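Local coordinates for protein O-methyltransferase (Coxiella burnetii, PDB 3TR6) that probably transfers methyl groups from S-adenosylmethionine to hydroxyl groups of its substrates, and binds S-adenosylhomocysteine and a nickel ion, at residues T153-L161 against F197-V207. Numbering follows the deposited sequence.
Sequences TDLYYEESL and FNQKVYKDERV
Tyr-157 fills the space between the two helices, its ring reaching across to 197-207 because CG lies anti to the backbone N (chi1 175°). Phe-197 turns an edge onto the face of this ring in a T-shaped pair, the centroids 5.4 Å apart and the planes at 88°. Val-201 adds a CH-pi contact, its CG2 lying over the tyrosine face 4.1 Å from the ring centroid, while Thr-153 OG1 and Val-201 CG2 sit over opposite faces of the Phe-197 ring. At the far end of the tyrosine, Tyr-157 OH donates to Asp-204 OD2 (2.8 Å), meeting it on the anti side. Leu-161 continues this buried layer: CD2 touches Val-207 CG1 at 3.9 Å, and CD1 rests over the centre of the Arg-206 guanidinium.

The more solvent-accessible side, formed by Asp-154, Glu-158, Lys-200 and Arg-206, is polar instead. Lys-200, bent at chi2 and chi4, brings NZ to Asp-154 OD1 at 2.7 Å, on its syn lone pair, and to Glu-158 OE1 at 3.2 Å. Arg-206 NH1 and NH2 both converge end-on upon Glu-158 OE2, NH1 at 2.7 Å. The same guanidinium grips Asp-204 side-on, NE to OD1 and NH2 to OD2, which fixes its rotation; this buried carboxylate thus joins the network to the Tyr-157 hydroxyl. Asp-204 OD1 also accepts from Arg-206 N, closing an Asx turn just beyond the helix end. Lys-200 and Arg-206 probably favour the ionised form of the three carboxylates.

The helical segments 153-161 and 197-203 run 23° from parallel, their axes 11.4 Å apart at closest approach, with Tyr-157 and Leu-161 also resting on Ile-170 of strand 168-173. Arg-25 of the second subunit bonds to Asp-204 O. This is helix-helix packing on one face of the central sheet, in the Rossmann-like fold of class I methyltransferases with strand order 3-2-1-4-5-7-6.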
ATOM      1  N   THR A 153     -18.392  -3.893 -11.308  1.00 39.48           N
ATOM      2  CA  THR A 153     -17.016  -3.477 -11.037  1.00 45.93           C
ATOM      3  C   THR A 153     -16.169  -3.389 -12.307  1.00 42.26           C
ATOM      4  O   THR A 153     -15.318  -2.512 -12.416  1.00 43.67           O
ATOM      5  CB  THR A 153     -16.290  -4.356  -9.973  1.00 45.33           C
ATOM      6  OG1 THR A 153     -15.846  -5.579 -10.568  1.00 54.10           O
ATOM      7  CG2 THR A 153     -17.195  -4.651  -8.789  1.00 41.02           C
ATOM      8  N   ASP A 154     -16.399  -4.285 -13.265  1.00 40.92           N
ATOM      9  CA  ASP A 154     -15.650  -4.234 -14.522  1.00 40.58           C
ATOM     10  C   ASP A 154     -15.975  -2.959 -15.290  1.00 38.95           C
ATOM     11  O   ASP A 154     -15.076  -2.255 -15.749  1.00 41.21           O
ATOM     12  CB  ASP A 154     -15.923  -5.460 -15.399  1.00 42.64           C
ATOM     13  CG  ASP A 154     -14.971  -5.550 -16.584  1.00 41.50           C
ATOM     14  OD1 ASP A 154     -13.846  -6.056 -16.403  1.00 39.42           O
ATOM     15  OD2 ASP A 154     -15.343  -5.107 -17.691  1.00 43.80           O
ATOM     16  N   LEU A 155     -17.265  -2.668 -15.424  1.00 41.91           N
ATOM     17  CA  LEU A 155     -17.713  -1.409 -16.006  1.00 37.12           C
ATOM     18  C   LEU A 155     -17.039  -0.216 -15.330  1.00 42.24           C
ATOM     19  O   LEU A 155     -16.373   0.580 -15.990  1.00 41.01           O
ATOM     20  CB  LEU A 155     -19.232  -1.272 -15.891  1.00 43.48           C
ATOM     21  CG  LEU A 155     -19.811   0.074 -16.341  1.00 42.98           C
ATOM     22  CD1 LEU A 155     -19.530   0.314 -17.818  1.00 37.57           C
ATOM     23  CD2 LEU A 155     -21.300   0.144 -16.056  1.00 42.05           C
ATOM     24  N   TYR A 156     -17.218  -0.099 -14.014  1.00 37.50           N
ATOM     25  CA  TYR A 156     -16.622   0.990 -13.241  1.00 34.22           C
ATOM     26  C   TYR A 156     -15.108   1.070 -13.417  1.00 36.81           C
ATOM     27  O   TYR A 156     -14.534   2.157 -13.459  1.00 35.85           O
ATOM     28  CB  TYR A 156     -16.949   0.835 -11.757  1.00 35.90           C
ATOM     29  CG  TYR A 156     -18.422   0.868 -11.431  1.00 42.63           C
ATOM     30  CD1 TYR A 156     -19.316   1.589 -12.216  1.00 36.86           C
ATOM     31  CD2 TYR A 156     -18.919   0.179 -10.331  1.00 36.47           C
ATOM     32  CE1 TYR A 156     -20.662   1.617 -11.912  1.00 39.99           C
ATOM     33  CE2 TYR A 156     -20.261   0.206 -10.023  1.00 42.21           C
ATOM     34  CZ  TYR A 156     -21.128   0.923 -10.815  1.00 42.91           C
ATOM     35  OH  TYR A 156     -22.467   0.941 -10.501  1.00 43.50           O
ATOM     36  N   TYR A 157     -14.466  -0.089 -13.495  1.00 36.13           N
ATOM     37  CA  TYR A 157     -13.025  -0.160 -13.687  1.00 37.67           C
ATOM     38  C   TYR A 157     -12.667   0.424 -15.044  1.00 40.39           C
ATOM     39  O   TYR A 157     -11.794   1.289 -15.157  1.00 36.57           O
ATOM     40  CB  TYR A 157     -12.557  -1.616 -13.593  1.00 36.19           C
ATOM     41  CG  TYR A 157     -11.091  -1.840 -13.898  1.00 34.51           C
ATOM     42  CD1 TYR A 157     -10.123  -1.662 -12.919  1.00 31.13           C
ATOM     43  CD2 TYR A 157     -10.677  -2.250 -15.160  1.00 36.47           C
ATOM     44  CE1 TYR A 157      -8.783  -1.874 -13.188  1.00 31.31           C
ATOM     45  CE2 TYR A 157      -9.337  -2.463 -15.442  1.00 37.66           C
ATOM     46  CZ  TYR A 157      -8.393  -2.272 -14.450  1.00 35.17           C
ATOM     47  OH  TYR A 157      -7.057  -2.483 -14.718  1.00 28.14           O
ATOM     48  N   GLU A 158     -13.362  -0.056 -16.069  1.00 41.29           N
ATOM     49  CA  GLU A 158     -13.131   0.375 -17.440  1.00 37.26           C
ATOM     50  C   GLU A 158     -13.335   1.880 -17.588  1.00 36.67           C
ATOM     51  O   GLU A 158     -12.566   2.559 -18.266  1.00 38.53           O
ATOM     52  CB  GLU A 158     -14.064  -0.380 -18.387  1.00 37.88           C
ATOM     53  CG  GLU A 158     -13.379  -0.876 -19.639  1.00 47.03           C
ATOM     54  CD  GLU A 158     -12.181  -1.745 -19.331  1.00 39.92           C
ATOM     55  OE1 GLU A 158     -12.298  -2.637 -18.469  1.00 45.44           O
ATOM     56  OE2 GLU A 158     -11.118  -1.528 -19.945  1.00 38.53           O
ATOM     57  N   GLU A 159     -14.375   2.394 -16.942  1.00 35.11           N
ATOM     58  CA  GLU A 159     -14.669   3.818 -16.968  1.00 35.54           C
ATOM     59  C   GLU A 159     -13.635   4.608 -16.172  1.00 39.55           C
ATOM     60  O   GLU A 159     -13.261   5.719 -16.552  1.00 42.91           O
ATOM     61  CB  GLU A 159     -16.071   4.081 -16.418  1.00 36.42           C
ATOM     62  CG  GLU A 159     -17.186   3.496 -17.267  1.00 43.93           C
ATOM     63  CD  GLU A 159     -17.381   4.246 -18.571  1.00 47.44           C
ATOM     64  OE1 GLU A 159     -18.160   5.224 -18.580  1.00 54.58           O
ATOM     65  OE2 GLU A 159     -16.760   3.859 -19.583  1.00 45.00           O
ATOM     66  N   SER A 160     -13.174   4.027 -15.070  1.00 34.75           N
ATOM     67  CA  SER A 160     -12.202   4.689 -14.210  1.00 36.58           C
ATOM     68  C   SER A 160     -10.848   4.848 -14.896  1.00 35.17           C
ATOM     69  O   SER A 160     -10.111   5.788 -14.611  1.00 35.94           O
ATOM     70  CB  SER A 160     -12.047   3.938 -12.885  1.00 35.15           C
ATOM     71  OG  SER A 160     -13.203   4.089 -12.081  1.00 32.56           O
ATOM     72  N   LEU A 161     -10.520   3.927 -15.796  1.00 34.32           N
ATOM     73  CA  LEU A 161      -9.294   4.049 -16.574  1.00 36.31           C
ATOM     74  C   LEU A 161      -9.343   5.276 -17.476  1.00 32.29           C
ATOM     75  O   LEU A 161      -8.382   6.037 -17.557  1.00 35.47           O
ATOM     76  CB  LEU A 161      -9.046   2.795 -17.411  1.00 34.45           C
ATOM     77  CG  LEU A 161      -8.163   1.724 -16.776  1.00 31.25           C
ATOM     78  CD1 LEU A 161      -7.953   0.572 -17.744  1.00 29.83           C
ATOM     79  CD2 LEU A 161      -6.834   2.325 -16.364  1.00 27.13           C
ATOM     80  N   PHE A 197     -12.780 -11.055 -12.935  1.00 37.68           N
ATOM     81  CA  PHE A 197     -12.242  -9.697 -12.877  1.00 35.30           C
ATOM     82  C   PHE A 197     -10.794  -9.657 -12.397  1.00 37.32           C
ATOM     83  O   PHE A 197      -9.966  -8.938 -12.960  1.00 36.94           O
ATOM     84  CB  PHE A 197     -13.112  -8.812 -11.977  1.00 33.57           C
ATOM     85  CG  PHE A 197     -12.527  -7.451 -11.714  1.00 34.31           C
ATOM     86  CD1 PHE A 197     -12.715  -6.410 -12.611  1.00 39.76           C
ATOM     87  CD2 PHE A 197     -11.786  -7.213 -10.566  1.00 35.69           C
ATOM     88  CE1 PHE A 197     -12.172  -5.155 -12.368  1.00 37.86           C
ATOM     89  CE2 PHE A 197     -11.242  -5.963 -10.317  1.00 34.43           C
ATOM     90  CZ  PHE A 197     -11.436  -4.933 -11.218  1.00 31.68           C
ATOM     91  N   ASN A 198     -10.496 -10.424 -11.353  1.00 37.64           N
ATOM     92  CA  ASN A 198      -9.148 -10.471 -10.801  1.00 31.28           C
ATOM     93  C   ASN A 198      -8.115 -10.941 -11.816  1.00 34.17           C
ATOM     94  O   ASN A 198      -7.001 -10.424 -11.857  1.00 35.79           O
ATOM     95  CB  ASN A 198      -9.101 -11.348  -9.549  1.00 34.61           C
ATOM     96  CG  ASN A 198      -9.806 -10.717  -8.364  1.00 33.90           C
ATOM     97  OD1 ASN A 198      -9.962  -9.500  -8.296  1.00 34.49           O
ATOM     98  ND2 ASN A 198     -10.231 -11.547  -7.419  1.00 33.84           N
ATOM     99  N   GLN A 199      -8.489 -11.921 -12.634  1.00 35.88           N
ATOM    100  CA  GLN A 199      -7.607 -12.413 -13.689  1.00 36.62           C
ATOM    101  C   GLN A 199      -7.439 -11.368 -14.785  1.00 32.83           C
ATOM    102  O   GLN A 199      -6.352 -11.204 -15.338  1.00 37.22           O
ATOM    103  CB  GLN A 199      -8.141 -13.716 -14.285  1.00 37.04           C
ATOM    104  CG  GLN A 199      -8.043 -14.911 -13.349  1.00 61.40           C
ATOM    105  CD  GLN A 199      -6.603 -15.338 -13.078  1.00 75.72           C
ATOM    106  OE1 GLN A 199      -5.675 -14.923 -13.780  1.00 59.40           O
ATOM    107  NE2 GLN A 199      -6.413 -16.176 -12.057  1.00 56.05           N
ATOM    108  N   LYS A 200      -8.521 -10.664 -15.092  1.00 32.30           N
ATOM    109  CA  LYS A 200      -8.496  -9.606 -16.093  1.00 36.52           C
ATOM    110  C   LYS A 200      -7.501  -8.506 -15.712  1.00 40.17           C
ATOM    111  O   LYS A 200      -6.680  -8.090 -16.534  1.00 39.05           O
ATOM    112  CB  LYS A 200      -9.900  -9.027 -16.285  1.00 33.78           C
ATOM    113  CG  LYS A 200     -10.003  -7.940 -17.338  1.00 35.12           C
ATOM    114  CD  LYS A 200     -10.001  -6.557 -16.710  1.00 37.86           C
ATOM    115  CE  LYS A 200     -10.446  -5.502 -17.709  1.00 44.41           C
ATOM    116  NZ  LYS A 200     -11.827  -5.759 -18.211  1.00 38.45           N
ATOM    117  N   VAL A 201      -7.573  -8.050 -14.464  1.00 33.16           N
ATOM    118  CA  VAL A 201      -6.677  -7.009 -13.970  1.00 36.26           C
ATOM    119  C   VAL A 201      -5.227  -7.485 -13.906  1.00 32.91           C
ATOM    120  O   VAL A 201      -4.307  -6.756 -14.271  1.00 37.95           O
ATOM    121  CB  VAL A 201      -7.114  -6.494 -12.584  1.00 30.40           C
ATOM    122  CG1 VAL A 201      -6.008  -5.664 -11.951  1.00 30.88           C
ATOM    123  CG2 VAL A 201      -8.394  -5.689 -12.693  1.00 30.38           C
ATOM    124  N   TYR A 202      -5.033  -8.712 -13.438  1.00 30.33           N
ATOM    125  CA  TYR A 202      -3.706  -9.310 -13.353  1.00 34.56           C
ATOM    126  C   TYR A 202      -3.026  -9.379 -14.725  1.00 42.62           C
ATOM    127  O   TYR A 202      -1.800  -9.281 -14.831  1.00 35.49           O
ATOM    128  CB  TYR A 202      -3.802 -10.708 -12.731  1.00 31.73           C
ATOM    129  CG  TYR A 202      -2.493 -11.458 -12.680  1.00 32.97           C
ATOM    130  CD1 TYR A 202      -1.416 -10.962 -11.961  1.00 32.45           C
ATOM    131  CD2 TYR A 202      -2.339 -12.669 -13.345  1.00 35.32           C
ATOM    132  CE1 TYR A 202      -0.217 -11.643 -11.912  1.00 37.72           C
ATOM    133  CE2 TYR A 202      -1.145 -13.359 -13.302  1.00 36.34           C
ATOM    134  CZ  TYR A 202      -0.087 -12.843 -12.582  1.00 41.81           C
ATOM    135  OH  TYR A 202       1.105 -13.526 -12.532  1.00 39.55           O
ATOM    136  N   LYS A 203      -3.831  -9.539 -15.772  1.00 40.69           N
ATOM    137  CA  LYS A 203      -3.316  -9.654 -17.132  1.00 39.51           C
ATOM    138  C   LYS A 203      -3.292  -8.310 -17.856  1.00 43.41           C
ATOM    139  O   LYS A 203      -2.646  -8.168 -18.894  1.00 43.66           O
ATOM    140  CB  LYS A 203      -4.141 -10.668 -17.934  1.00 44.13           C
ATOM    141  CG  LYS A 203      -3.830 -12.119 -17.609  1.00 49.27           C
ATOM    142  CD  LYS A 203      -2.344 -12.395 -17.804  1.00 64.07           C
ATOM    143  CE  LYS A 203      -1.990 -13.842 -17.502  1.00 74.26           C
ATOM    144  NZ  LYS A 203      -0.528 -14.090 -17.647  1.00 66.36           N
ATOM    145  N   ASP A 204      -4.001  -7.330 -17.306  1.00 41.97           N
ATOM    146  CA  ASP A 204      -4.128  -6.020 -17.938  1.00 38.83           C
ATOM    147  C   ASP A 204      -2.787  -5.283 -18.008  1.00 39.89           C
ATOM    148  O   ASP A 204      -2.192  -4.952 -16.984  1.00 43.54           O
ATOM    149  CB  ASP A 204      -5.173  -5.179 -17.202  1.00 36.67           C
ATOM    150  CG  ASP A 204      -5.487  -3.882 -17.914  1.00 38.04           C
ATOM    151  OD1 ASP A 204      -4.932  -3.655 -19.008  1.00 43.40           O
ATOM    152  OD2 ASP A 204      -6.298  -3.091 -17.388  1.00 33.39           O
ATOM    153  N   GLU A 205      -2.323  -5.026 -19.227  1.00 41.19           N
ATOM    154  CA  GLU A 205      -1.031  -4.379 -19.436  1.00 41.77           C
ATOM    155  C   GLU A 205      -1.127  -2.860 -19.496  1.00 42.24           C
ATOM    156  O   GLU A 205      -0.142  -2.180 -19.780  1.00 37.38           O
ATOM    157  CB  GLU A 205      -0.360  -4.920 -20.699  1.00 43.82           C
ATOM    158  CG  GLU A 205       0.415  -6.210 -20.472  1.00 62.52           C
ATOM    159  CD  GLU A 205       0.818  -6.883 -21.767  1.00 88.15           C
ATOM    160  OE1 GLU A 205       0.355  -6.433 -22.838  1.00 90.57           O
ATOM    161  OE2 GLU A 205       1.594  -7.863 -21.718  1.00 88.25           O
ATOM    162  N   ARG A 206      -2.314  -2.331 -19.221  1.00 36.07           N
ATOM    163  CA  ARG A 206      -2.524  -0.891 -19.184  1.00 31.30           C
ATOM    164  C   ARG A 206      -2.191  -0.331 -17.807  1.00 41.20           C
ATOM    165  O   ARG A 206      -2.140   0.887 -17.612  1.00 38.64           O
ATOM    166  CB  ARG A 206      -3.975  -0.571 -19.527  1.00 34.11           C
ATOM    167  CG  ARG A 206      -4.411  -1.078 -20.883  1.00 30.43           C
ATOM    168  CD  ARG A 206      -5.891  -0.873 -21.090  1.00 23.28           C
ATOM    169  NE  ARG A 206      -6.682  -1.750 -20.236  1.00 33.59           N
ATOM    170  CZ  ARG A 206      -8.008  -1.794 -20.237  1.00 34.95           C
ATOM    171  NH1 ARG A 206      -8.695  -1.007 -21.052  1.00 33.95           N
ATOM    172  NH2 ARG A 206      -8.646  -2.625 -19.424  1.00 34.58           N
ATOM    173  N   VAL A 207      -1.964  -1.230 -16.853  1.00 40.66           N
ATOM    174  CA  VAL A 207      -1.745  -0.840 -15.467  1.00 36.56           C
ATOM    175  C   VAL A 207      -0.600  -1.605 -14.816  1.00 36.61           C
ATOM    176  O   VAL A 207      -0.203  -2.669 -15.285  1.00 38.37           O
ATOM    177  CB  VAL A 207      -3.007  -1.081 -14.612  1.00 30.16           C
ATOM    178  CG1 VAL A 207      -4.170  -0.261 -15.125  1.00 30.78           C
ATOM    179  CG2 VAL A 207      -3.361  -2.565 -14.603  1.00 33.41           C
TER